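MrsD protein (Bacillus sp., PDB 1P3Y) catalyses the FAD-dependent oxidative decarboxylation of the C-terminal cysteine of the lantibiotic mersacidin, giving an aminoenethiol residue. Local coordinates at residues 169-173 against 174-178; 88-92 against 93-97; 48-51 against 52-56. One frame throughout, in Å; residues are numbered along the deposited sequence.

Overall arrangement
All three contacts are helix beginnings in a Rossmann-type fold whose parallel sheet has 84-90 among its inner strands. Along the chain, contact 3 comes first, between helices 44-49 and 52-55; contact 2 follows, where strand 84-90 gives way to helix 92-99; contact 1 opens the last helix, 173-183. Contacts 1 and 2, with centres about 17 Å apart, touch through Leu170 CD1, which lies 3.7 Å from Ile88 CG1. Contact 3 stands apart, its centre about 19 Å from that of contact 2 and 21 Å from that of contact 1. Contact 2 grips the flavin nucleotide, contact 3 faces neighbouring subunits, and contact 1 packs against strand 119-122 and helix 25-31.

Contact 1 of 3, residues 169-173 against 174-178; sequences GLITP and DKALL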
ATOM      1  N   GLY A 169      21.028  32.729 -16.352  1.00 70.79           N
ATOM      2  CA  GLY A 169      20.712  32.449 -14.963  1.00 63.24           C
ATOM      3  C   GLY A 169      20.074  33.612 -14.209  1.00 61.44           C
ATOM      4  O   GLY A 169      19.779  34.664 -14.765  1.00 60.16           O
ATOM      5  N   LEU A 170      19.846  33.410 -12.919  1.00 60.88           N
ATOM      6  CA  LEU A 170      19.231  34.425 -12.077  1.00 59.45           C
ATOM      7  C   LEU A 170      20.280  35.408 -11.571  1.00 57.24           C
ATOM      8  O   LEU A 170      21.435  35.028 -11.371  1.00 54.04           O
ATOM      9  CB  LEU A 170      18.551  33.755 -10.873  1.00 57.58           C
ATOM     10  CG  LEU A 170      17.315  32.882 -11.114  1.00 58.11           C
ATOM     11  CD1 LEU A 170      17.094  31.977  -9.900  1.00 53.10           C
ATOM     12  CD2 LEU A 170      16.093  33.768 -11.378  1.00 54.70           C
ATOM     13  N   ILE A 171      19.882  36.661 -11.356  1.00 51.91           N
ATOM     14  CA  ILE A 171      20.828  37.641 -10.847  1.00 54.45           C
ATOM     15  C   ILE A 171      21.036  37.335  -9.373  1.00 54.60           C
ATOM     16  O   ILE A 171      20.111  36.939  -8.684  1.00 59.04           O
ATOM     17  CB  ILE A 171      20.344  39.133 -11.023  1.00 54.11           C
ATOM     18  CG1 ILE A 171      19.141  39.454 -10.128  1.00 55.11           C
ATOM     19  CG2 ILE A 171      20.028  39.400 -12.480  1.00 50.07           C
ATOM     20  CD1 ILE A 171      17.855  38.834 -10.554  1.00 68.45           C
ATOM     21  N   THR A 172      22.264  37.499  -8.903  1.00 55.70           N
ATOM     22  CA  THR A 172      22.609  37.237  -7.509  1.00 54.84           C
ATOM     23  C   THR A 172      21.564  37.767  -6.512  1.00 53.28           C
ATOM     24  O   THR A 172      20.802  38.696  -6.816  1.00 51.48           O
ATOM     25  CB  THR A 172      24.004  37.841  -7.206  1.00 55.93           C
ATOM     26  OG1 THR A 172      23.999  39.244  -7.513  1.00 58.06           O
ATOM     27  CG2 THR A 172      25.063  37.169  -8.080  1.00 47.65           C
ATOM     28  N   PRO A 173      21.512  37.174  -5.308  1.00 52.78           N
ATOM     29  CA  PRO A 173      20.559  37.582  -4.274  1.00 54.71           C
ATOM     30  C   PRO A 173      20.460  39.085  -4.080  1.00 58.04           C
ATOM     31  O   PRO A 173      19.355  39.625  -3.958  1.00 59.93           O
ATOM     32  CB  PRO A 173      21.075  36.877  -3.026  1.00 54.42           C
ATOM     33  CG  PRO A 173      21.622  35.599  -3.582  1.00 53.85           C
ATOM     34  CD  PRO A 173      22.356  36.063  -4.834  1.00 53.77           C
ATOM     35  N   ASP A 174      21.607  39.757  -4.043  1.00 60.13           N
ATOM     36  CA  ASP A 174      21.639  41.214  -3.861  1.00 61.16           C
ATOM     37  C   ASP A 174      20.934  41.971  -4.995  1.00 57.94           C
ATOM     38  O   ASP A 174      20.143  42.875  -4.743  1.00 54.98           O
ATOM     39  CB  ASP A 174      23.090  41.690  -3.726  1.00 67.50           C
ATOM     40  CG  ASP A 174      23.992  41.111  -4.797  1.00 71.92           C
ATOM     41  OD1 ASP A 174      23.978  39.869  -4.976  1.00 77.71           O
ATOM     42  OD2 ASP A 174      24.715  41.891  -5.452  1.00 73.21           O
ATOM     43  N   LYS A 175      21.216  41.608  -6.241  1.00 58.23           N
ATOM     44  CA  LYS A 175      20.552  42.274  -7.359  1.00 61.95           C
ATOM     45  C   LYS A 175      19.054  42.031  -7.192  1.00 60.67           C
ATOM     46  O   LYS A 175      18.241  42.967  -7.220  1.00 57.97           O
ATOM     47  CB  LYS A 175      20.978  41.678  -8.706  1.00 65.41           C
ATOM     48  CG  LYS A 175      22.445  41.400  -8.879  1.00 71.08           C
ATOM     49  CD  LYS A 175      23.210  42.609  -9.341  1.00 76.73           C
ATOM     50  CE  LYS A 175      24.604  42.178  -9.808  1.00 81.52           C
ATOM     51  NZ  LYS A 175      25.310  41.340  -8.775  1.00 80.81           N
ATOM     52  N   ALA A 176      18.707  40.752  -7.022  1.00 59.81           N
ATOM     53  CA  ALA A 176      17.318  40.330  -6.855  1.00 56.15           C
ATOM     54  C   ALA A 176      16.605  41.137  -5.770  1.00 54.20           C
ATOM     55  O   ALA A 176      15.464  41.579  -5.955  1.00 48.85           O
ATOM     56  CB  ALA A 176      17.268  38.858  -6.529  1.00 55.95           C
ATOM     57  N   LEU A 177      17.272  41.327  -4.634  1.00 53.24           N
ATOM     58  CA  LEU A 177      16.678  42.103  -3.546  1.00 59.62           C
ATOM     59  C   LEU A 177      16.326  43.507  -4.054  1.00 61.26           C
ATOM     60  O   LEU A 177      15.218  44.007  -3.823  1.00 59.15           O
ATOM     61  CB  LEU A 177      17.649  42.202  -2.361  1.00 61.86           C
ATOM     62  CG  LEU A 177      17.286  43.174  -1.225  1.00 63.81           C
ATOM     63  CD1 LEU A 177      15.868  42.914  -0.714  1.00 61.52           C
ATOM     64  CD2 LEU A 177      18.310  43.009  -0.095  1.00 64.51           C
ATOM     65  N   LEU A 178      17.274  44.128  -4.759  1.00 60.79           N
ATOM     66  CA  LEU A 178      17.067  45.461  -5.306  1.00 62.30           C
ATOM     67  C   LEU A 178      15.861  45.472  -6.244  1.00 62.07           C
ATOM     68  O   LEU A 178      15.011  46.375  -6.178  1.00 62.08           O
ATOM     69  CB  LEU A 178      18.326  45.928  -6.045  1.00 61.99           C
ATOM     70  CG  LEU A 178      19.597  46.036  -5.187  1.00 65.15           C
ATOM     71  CD1 LEU A 178      20.768  46.455  -6.071  1.00 61.76           C
ATOM     72  CD2 LEU A 178      19.400  47.047  -4.054  1.00 57.64           C
TER
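The hydroxyl of Thr172 stands between the side chains of Asp174 and Lys175 and bonds to both. Thr172 OG1 donates a hydrogen bond to Asp174 OD1 at 2.6 Å, approaching from above the carboxylate plane rather than within it. The same oxygen accepts from Lys175 NZ at 2.8 Å, so it serves as donor and acceptor at once. A salt bridge, weak as a hydrogen bond, joins Lys175 NZ to Asp174 OD2 at 3.4 Å and closes the triangle, and the two charges probably offset each other. The lysine chain reaches the hydroxyl by folding back: bends at chi2 (-85°) and chi4 (-52°) turn the amine toward Thr172 instead of letting it run outward.

Beside this polar cluster, Ile171 lays its CG1 branch along the first turn. CG1 rests on Lys175 CB, and CD1 continues to the methyl of Ala176, 4.1 Å away at CB. Further out, Ile171 and Ala176 both lean on Phe121 of strand 119-122, while Tyr30 of helix 25-31 lies against Pro173 and Leu177.

The backbone sets these positions. Ala176 N donates almost straight to Thr172 O at 2.9 Å, with an angle of 175° at the hydrogen, and Leu177 N follows with a 2.8 Å bond to Pro173 O. Thr172 thus occupies the N-cap of helix 173-183 without a side-chain capping bond, its hydroxyl being turned to Asp174 and Lys175. Pro173, which has no backbone N-H to offer, fills the first helical position, a common place for proline at a helix N-terminus.

Contact 2 of 3, residues 88-92 against 93-97; sequences IPATA and NILGQ. With FAD (flavin-adenine dinucleotide), chain B.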
ATOM      1  N   ILE A  88      10.474  32.940  -7.861  1.00 46.62           N
ATOM      2  CA  ILE A  88      11.841  32.681  -8.270  1.00 46.20           C
ATOM      3  C   ILE A  88      12.287  31.273  -7.826  1.00 45.39           C
ATOM      4  O   ILE A  88      12.304  30.944  -6.643  1.00 45.81           O
ATOM      5  CB  ILE A  88      12.815  33.754  -7.671  1.00 53.73           C
ATOM      6  CG1 ILE A  88      14.265  33.399  -8.040  1.00 55.19           C
ATOM      7  CG2 ILE A  88      12.658  33.856  -6.130  1.00 43.75           C
ATOM      8  CD1 ILE A  88      15.274  34.472  -7.676  1.00 58.00           C
ATOM      9  N   PRO A  89      12.652  30.421  -8.779  1.00 44.31           N
ATOM     10  CA  PRO A  89      12.657  30.721 -10.209  1.00 44.97           C
ATOM     11  C   PRO A  89      11.296  30.437 -10.822  1.00 48.16           C
ATOM     12  O   PRO A  89      10.534  29.617 -10.310  1.00 44.05           O
ATOM     13  CB  PRO A  89      13.724  29.784 -10.752  1.00 45.30           C
ATOM     14  CG  PRO A  89      13.573  28.577  -9.871  1.00 44.47           C
ATOM     15  CD  PRO A  89      13.390  29.177  -8.491  1.00 41.85           C
ATOM     16  N   ALA A  90      11.020  31.117 -11.934  1.00 48.82           N
ATOM     17  CA  ALA A  90       9.781  30.986 -12.684  1.00 42.79           C
ATOM     18  C   ALA A  90      10.060  30.167 -13.938  1.00 42.58           C
ATOM     19  O   ALA A  90      11.045  30.418 -14.617  1.00 48.10           O
ATOM     20  CB  ALA A  90       9.286  32.356 -13.068  1.00 42.08           C
ATOM     21  N   THR A  91       9.210  29.186 -14.235  1.00 39.46           N
ATOM     22  CA  THR A  91       9.363  28.339 -15.422  1.00 38.88           C
ATOM     23  C   THR A  91       8.603  28.920 -16.625  1.00 41.77           C
ATOM     24  O   THR A  91       7.733  29.796 -16.484  1.00 38.76           O
ATOM     25  CB  THR A  91       8.765  26.933 -15.193  1.00 36.78           C
ATOM     26  OG1 THR A  91       7.447  27.085 -14.662  1.00 35.05           O
ATOM     27  CG2 THR A  91       9.616  26.097 -14.237  1.00 32.32           C
ATOM     28  N   ALA A  92       8.905  28.408 -17.814  1.00 40.62           N
ATOM     29  CA  ALA A  92       8.190  28.869 -18.990  1.00 41.26           C
ATOM     30  C   ALA A  92       6.714  28.558 -18.702  1.00 43.06           C
ATOM     31  O   ALA A  92       5.815  29.374 -18.947  1.00 44.15           O
ATOM     32  CB  ALA A  92       8.666  28.115 -20.228  1.00 33.03           C
ATOM     33  N   ASN A  93       6.486  27.369 -18.150  1.00 44.63           N
ATOM     34  CA  ASN A  93       5.146  26.916 -17.815  1.00 42.39           C
ATOM     35  C   ASN A  93       4.398  27.926 -16.934  1.00 40.95           C
ATOM     36  O   ASN A  93       3.309  28.372 -17.291  1.00 42.79           O
ATOM     37  CB  ASN A  93       5.212  25.547 -17.121  1.00 40.32           C
ATOM     38  CG  ASN A  93       3.854  25.086 -16.640  1.00 40.80           C
ATOM     39  OD1 ASN A  93       2.921  24.930 -17.441  1.00 36.66           O
ATOM     40  ND2 ASN A  93       3.720  24.885 -15.320  1.00 27.20           N
ATOM     41  N   ILE A  94       4.969  28.287 -15.786  1.00 39.28           N
ATOM     42  CA  ILE A  94       4.317  29.254 -14.899  1.00 40.54           C
ATOM     43  C   ILE A  94       4.055  30.586 -15.639  1.00 44.48           C
ATOM     44  O   ILE A  94       2.988  31.200 -15.468  1.00 42.14           O
ATOM     45  CB  ILE A  94       5.168  29.464 -13.598  1.00 43.14           C
ATOM     46  CG1 ILE A  94       4.459  28.799 -12.400  1.00 47.48           C
ATOM     47  CG2 ILE A  94       5.485  30.925 -13.360  1.00 42.77           C
ATOM     48  CD1 ILE A  94       3.013  29.106 -12.226  1.00 46.49           C
ATOM     49  N   LEU A  95       5.012  31.024 -16.466  1.00 42.71           N
ATOM     50  CA  LEU A  95       4.836  32.254 -17.243  1.00 40.09           C
ATOM     51  C   LEU A  95       3.638  32.067 -18.174  1.00 44.20           C
ATOM     52  O   LEU A  95       2.771  32.951 -18.254  1.00 47.17           O
ATOM     53  CB  LEU A  95       6.085  32.580 -18.082  1.00 35.49           C
ATOM     54  CG  LEU A  95       7.352  32.908 -17.270  1.00 39.09           C
ATOM     55  CD1 LEU A  95       8.539  33.126 -18.200  1.00 37.08           C
ATOM     56  CD2 LEU A  95       7.119  34.132 -16.384  1.00 35.53           C
ATOM     57  N   GLY A  96       3.584  30.919 -18.864  1.00 40.00           N
ATOM     58  CA  GLY A  96       2.474  30.649 -19.771  1.00 37.56           C
ATOM     59  C   GLY A  96       1.127  30.539 -19.055  1.00 43.20           C
ATOM     60  O   GLY A  96       0.072  30.952 -19.569  1.00 40.17           O
ATOM     61  N   GLN A  97       1.140  29.997 -17.845  1.00 42.84           N
ATOM     62  CA  GLN A  97      -0.114  29.853 -17.137  1.00 45.12           C
ATOM     63  C   GLN A  97      -0.610  31.196 -16.647  1.00 42.54           C
ATOM     64  O   GLN A  97      -1.781  31.547 -16.856  1.00 38.84           O
ATOM     65  CB  GLN A  97       0.017  28.870 -15.951  1.00 44.62           C
ATOM     66  CG  GLN A  97      -0.208  27.399 -16.334  1.00 48.63           C
ATOM     67  CD  GLN A  97      -0.192  26.441 -15.139  1.00 46.21           C
ATOM     68  OE1 GLN A  97      -1.042  26.516 -14.253  1.00 41.50           O
ATOM     69  NE2 GLN A  97       0.780  25.540 -15.121  1.00 45.09           N
TER
HETATM   70  PA  FAD B 259       4.378  21.754 -12.035  1.00 41.21           P
HETATM   71  O1A FAD B 259       5.491  21.186 -11.162  1.00 36.06           O
HETATM   72  O2A FAD B 259       3.055  22.094 -11.376  1.00 41.76           O
HETATM   73  O5B FAD B 259       4.029  20.750 -13.285  1.00 38.98           O
HETATM   74  C5B FAD B 259       4.907  19.677 -13.740  1.00 53.32           C
HETATM   75  C4B FAD B 259       4.507  18.326 -13.160  1.00 60.86           C
HETATM   76  O4B FAD B 259       3.713  18.515 -11.994  1.00 68.54           O
HETATM   77  C3B FAD B 259       3.646  17.453 -14.090  1.00 65.50           C
HETATM   78  O3B FAD B 259       4.426  16.286 -14.331  1.00 61.68           O
HETATM   79  C2B FAD B 259       2.385  17.248 -13.317  1.00 68.02           C
HETATM   80  O2B FAD B 259       1.644  16.071 -13.477  1.00 70.50           O
HETATM   81  C1B FAD B 259       2.814  17.446 -11.866  1.00 74.63           C
HETATM   82  N9A FAD B 259       1.808  17.886 -10.845  1.00 81.13           N
HETATM   83  C8A FAD B 259       1.124  19.164 -10.650  1.00 79.84           C
HETATM   84  N7A FAD B 259       0.290  19.185  -9.634  1.00 82.92           N
HETATM   85  C5A FAD B 259       0.378  17.871  -9.070  1.00 85.00           C
HETATM   86  C6A FAD B 259      -0.268  17.205  -7.956  1.00 86.25           C
HETATM   87  N6A FAD B 259      -1.154  17.825  -7.159  1.00 87.98           N
HETATM   88  N1A FAD B 259       0.058  15.837  -7.703  1.00 85.05           N
HETATM   89  C2A FAD B 259       0.951  15.157  -8.484  1.00 80.08           C
HETATM   90  N3A FAD B 259       1.645  15.730  -9.591  1.00 80.33           N
HETATM   91  C4A FAD B 259       1.241  17.130  -9.781  1.00 81.20           C
HETATM   92  N1  FAD B 259      11.288  24.412 -17.099  1.00 49.30           N
HETATM   93  C2  FAD B 259      11.605  25.762 -17.186  1.00 49.87           C
HETATM   94  O2  FAD B 259      10.830  26.562 -17.776  1.00 54.45           O
HETATM   95  N3  FAD B 259      12.798  26.223 -16.607  1.00 49.53           N
HETATM   96  C4  FAD B 259      13.762  25.401 -15.909  1.00 49.06           C
HETATM   97  O4  FAD B 259      14.835  25.929 -15.423  1.00 49.97           O
HETATM   98  C4X FAD B 259      13.408  24.057 -15.825  1.00 47.69           C
HETATM   99  N5  FAD B 259      14.321  23.202 -15.114  1.00 49.27           N
HETATM  100  C5X FAD B 259      13.967  21.822 -14.985  1.00 51.76           C
HETATM  101  C6  FAD B 259      14.836  20.927 -14.288  1.00 53.93           C
HETATM  102  C7  FAD B 259      14.547  19.511 -14.108  1.00 57.91           C
HETATM  103  C7M FAD B 259      15.562  18.635 -13.317  1.00 58.71           C
HETATM  104  C8  FAD B 259      13.290  18.983 -14.683  1.00 53.26           C
HETATM  105  C8M FAD B 259      12.853  17.537 -14.568  1.00 57.01           C
HETATM  106  C9  FAD B 259      12.404  19.822 -15.378  1.00 51.26           C
HETATM  107  C9A FAD B 259      12.693  21.236 -15.560  1.00 50.76           C
HETATM  108  N10 FAD B 259      11.833  22.234 -16.288  1.00 46.20           N
HETATM  109  C10 FAD B 259      12.177  23.589 -16.413  1.00 46.75           C
HETATM  110  C1' FAD B 259      10.614  21.741 -16.857  1.00 41.00           C
HETATM  111  C2' FAD B 259       9.355  22.000 -16.112  1.00 41.11           C
HETATM  112  O2' FAD B 259       9.478  21.341 -14.772  1.00 39.61           O
HETATM  113  C3' FAD B 259       8.187  21.408 -16.808  1.00 39.82           C
HETATM  114  O3' FAD B 259       7.754  22.213 -17.926  1.00 40.99           O
HETATM  115  C4' FAD B 259       6.942  21.192 -15.901  1.00 36.69           C
HETATM  116  O4' FAD B 259       5.908  20.543 -16.716  1.00 40.28           O
HETATM  117  C5' FAD B 259       6.344  22.450 -15.321  1.00 34.56           C
HETATM  118  O5' FAD B 259       6.989  22.797 -14.085  1.00 34.64           O
HETATM  119  P   FAD B 259       6.317  23.762 -13.033  1.00 39.04           P
HETATM  120  O1P FAD B 259       7.268  23.871 -11.921  1.00 37.64           O
HETATM  121  O2P FAD B 259       5.940  25.044 -13.730  1.00 40.41           O
HETATM  122  O3P FAD B 259       4.889  23.077 -12.708  1.00 42.53           O
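Thr91 and Ile94 are joined by the N-cap bond of helix 92-99, and the same threonine also holds the cofactor. At the head of the helix, Asn93 extends its amide toward the FAD pyrophosphate: with CG trans to the backbone N (chi1 175°), ND2 donates nearly straight to FAD O2P at 2.7 Å. Its other amide atom, OD1, accepts from Ala103 N of the second subunit, which fixes which way round the amide lies. Ile94 N then donates to Thr91 OG1 at 3.0 Å. That hydroxyl in turn donates a hydrogen bond to FAD O2P, 2.7 Å from OG1, so two side chains grip one phosphate oxygen beside the helix N-terminus, whose dipole probably favours the negative charge.

Next, Leu95 N bonds to Thr91 O at 3.0 Å and starts the regular helical pattern, while Gly96 N reaches Ala92 O at 2.7 Å. Ala92 turns its own N-H away from the helix, to the flavin, where it donates to FAD O2 at 2.7 Å with an angle of 171° at the hydrogen. The Thr91 methyl, CG2, lies next to C2 and N1 of the flavin. One cap thereby reads both the ring system and the phosphate of the nucleotide. Gln97, one turn beyond Asn93, sends NE2 to Asn93 OD1 in a weak bond of 3.2 Å.

The methyl of Ala90, at the end of strand 84-90, meets Ile94 CG2 at 4.1 Å, tying strand to helix. Around this joint, Ile94 and Leu95 both pack on Phe120 of strand 119-122; Ile94 also faces helix 106-113, and Leu95 helix 132-144.

Contact 3 of 3, residues 48-51 against 52-56; sequences DLIP and AHTVS
Ile50 lays its side chain across Thr54 and Val55 where the chain leaves helix 44-49 and begins the short helix 52-55, a short turn linking two helices, with Pro51 at the N-cap of the second. From CB the isoleucine divides. Its CG2 branch meets the methyl Val55 CG2 at 3.8 Å. The longer branch starts at CG1, held opposite the backbone N (chi1 -172°), and passes Thr54 CB at 4.0 Å; it continues fully extended to CD1, which lies 3.9 Å from Val55 CG2. One valine methyl is thus touched by both branches, and the isoleucine crosses the valine at about a right angle. Met42 of strand 37-42 packs against both Ile50 and Val55, joining the turn to the sheet.

Pro51 provides the backbone start of the new helix. Its carbonyl oxygen accepts from Val55 N at 3.1 Å, with an angle of 168° at the hydrogen, and more weakly from Thr54 N. The proline ring crosses the Thr54 side chain at a slant, with Thr54 OG1 3.5 Å from both Pro51 CB and Pro51 CD.

That hydroxyl has its polar partner across a subunit boundary: Thr54 OG1 is hydrogen-bonded to Leu49 O of the third subunit, and Leu49 O of this chain, a residue that also touches FAD, to Thr54 OG1 there, a reciprocal pair within the dodecamer. Farther along, His53 NE2 bonds to Asn69 O of the fourth subunit, and its backbone oxygen, His53 O, receives the hydroxyl Ser56 OG at 2.7 Å.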
ATOM      1  N   ASP A  48      10.167  17.868  -5.986  1.00 31.96           N
ATOM      2  CA  ASP A  48      10.886  16.647  -6.359  1.00 36.57           C
ATOM      3  C   ASP A  48      12.382  16.922  -6.415  1.00 35.28           C
ATOM      4  O   ASP A  48      13.204  16.019  -6.190  1.00 44.11           O
ATOM      5  CB  ASP A  48      10.448  16.103  -7.731  1.00 39.19           C
ATOM      6  CG  ASP A  48       9.029  15.577  -7.735  1.00 45.78           C
ATOM      7  OD1 ASP A  48       8.548  15.181  -6.649  1.00 42.01           O
ATOM      8  OD2 ASP A  48       8.398  15.546  -8.826  1.00 50.14           O
ATOM      9  N   LEU A  49      12.734  18.159  -6.748  1.00 36.27           N
ATOM     10  CA  LEU A  49      14.139  18.551  -6.825  1.00 38.65           C
ATOM     11  C   LEU A  49      14.704  18.817  -5.435  1.00 40.31           C
ATOM     12  O   LEU A  49      15.795  18.326  -5.101  1.00 39.53           O
ATOM     13  CB  LEU A  49      14.298  19.799  -7.692  1.00 34.85           C
ATOM     14  CG  LEU A  49      14.199  19.470  -9.182  1.00 37.60           C
ATOM     15  CD1 LEU A  49      14.113  20.727 -10.030  1.00 30.43           C
ATOM     16  CD2 LEU A  49      15.408  18.651  -9.565  1.00 37.03           C
ATOM     17  N   ILE A  50      13.965  19.591  -4.636  1.00 35.93           N
ATOM     18  CA  ILE A  50      14.388  19.924  -3.284  1.00 37.83           C
ATOM     19  C   ILE A  50      13.148  19.869  -2.388  1.00 40.66           C
ATOM     20  O   ILE A  50      12.222  20.669  -2.518  1.00 40.09           O
ATOM     21  CB  ILE A  50      15.082  21.332  -3.250  1.00 42.19           C
ATOM     22  CG1 ILE A  50      15.686  21.586  -1.870  1.00 43.52           C
ATOM     23  CG2 ILE A  50      14.089  22.453  -3.628  1.00 38.60           C
ATOM     24  CD1 ILE A  50      16.467  22.912  -1.774  1.00 46.98           C
ATOM     25  N   PRO A  51      13.111  18.892  -1.473  1.00 40.92           N
ATOM     26  CA  PRO A  51      12.008  18.670  -0.532  1.00 38.66           C
ATOM     27  C   PRO A  51      11.542  19.918   0.206  1.00 40.27           C
ATOM     28  O   PRO A  51      12.354  20.753   0.633  1.00 39.14           O
ATOM     29  CB  PRO A  51      12.580  17.639   0.450  1.00 32.41           C
ATOM     30  CG  PRO A  51      13.587  16.906  -0.353  1.00 42.40           C
ATOM     31  CD  PRO A  51      14.251  18.010  -1.164  1.00 41.88           C
ATOM     32  N   ALA A  52      10.230  20.032   0.382  1.00 38.96           N
ATOM     33  CA  ALA A  52       9.689  21.152   1.129  1.00 41.66           C
ATOM     34  C   ALA A  52      10.320  21.215   2.535  1.00 43.33           C
ATOM     35  O   ALA A  52      10.577  22.308   3.042  1.00 45.81           O
ATOM     36  CB  ALA A  52       8.170  21.026   1.240  1.00 36.67           C
ATOM     37  N   HIS A  53      10.563  20.062   3.169  1.00 42.41           N
ATOM     38  CA  HIS A  53      11.165  20.065   4.505  1.00 45.42           C
ATOM     39  C   HIS A  53      12.574  20.655   4.459  1.00 43.48           C
ATOM     40  O   HIS A  53      13.036  21.260   5.427  1.00 39.30           O
ATOM     41  CB  HIS A  53      11.235  18.653   5.118  1.00 52.63           C
ATOM     42  CG  HIS A  53       9.901  18.092   5.497  1.00 64.50           C
ATOM     43  ND1 HIS A  53       8.969  18.810   6.222  1.00 66.51           N
ATOM     44  CD2 HIS A  53       9.332  16.886   5.239  1.00 65.25           C
ATOM     45  CE1 HIS A  53       7.884  18.072   6.390  1.00 66.05           C
ATOM     46  NE2 HIS A  53       8.078  16.902   5.804  1.00 67.27           N
ATOM     47  N   THR A  54      13.263  20.480   3.343  1.00 39.07           N
ATOM     48  CA  THR A  54      14.591  21.034   3.263  1.00 38.03           C
ATOM     49  C   THR A  54      14.428  22.532   3.207  1.00 38.17           C
ATOM     50  O   THR A  54      14.997  23.255   4.007  1.00 44.34           O
ATOM     51  CB  THR A  54      15.347  20.560   2.009  1.00 41.57           C
ATOM     52  OG1 THR A  54      15.392  19.126   1.982  1.00 37.87           O
ATOM     53  CG2 THR A  54      16.778  21.106   2.020  1.00 36.22           C
ATOM     54  N   VAL A  55      13.621  23.006   2.273  1.00 38.37           N
ATOM     55  CA  VAL A  55      13.418  24.439   2.131  1.00 38.46           C
ATOM     56  C   VAL A  55      12.897  25.088   3.438  1.00 40.45           C
ATOM     57  O   VAL A  55      13.044  26.293   3.649  1.00 40.26           O
ATOM     58  CB  VAL A  55      12.441  24.723   0.928  1.00 35.55           C
ATOM     59  CG1 VAL A  55      12.206  26.244   0.740  1.00 29.71           C
ATOM     60  CG2 VAL A  55      13.003  24.102  -0.353  1.00 31.32           C
ATOM     61  N   SER A  56      12.307  24.301   4.329  1.00 40.90           N
ATOM     62  CA  SER A  56      11.778  24.890   5.554  1.00 44.61           C
ATOM     63  C   SER A  56      12.878  25.282   6.538  1.00 45.47           C
ATOM     64  O   SER A  56      12.629  25.988   7.517  1.00 46.81           O
ATOM     65  CB  SER A  56      10.798  23.935   6.236  1.00 45.73           C
ATOM     66  OG  SER A  56      11.485  22.876   6.872  1.00 48.68           O
TER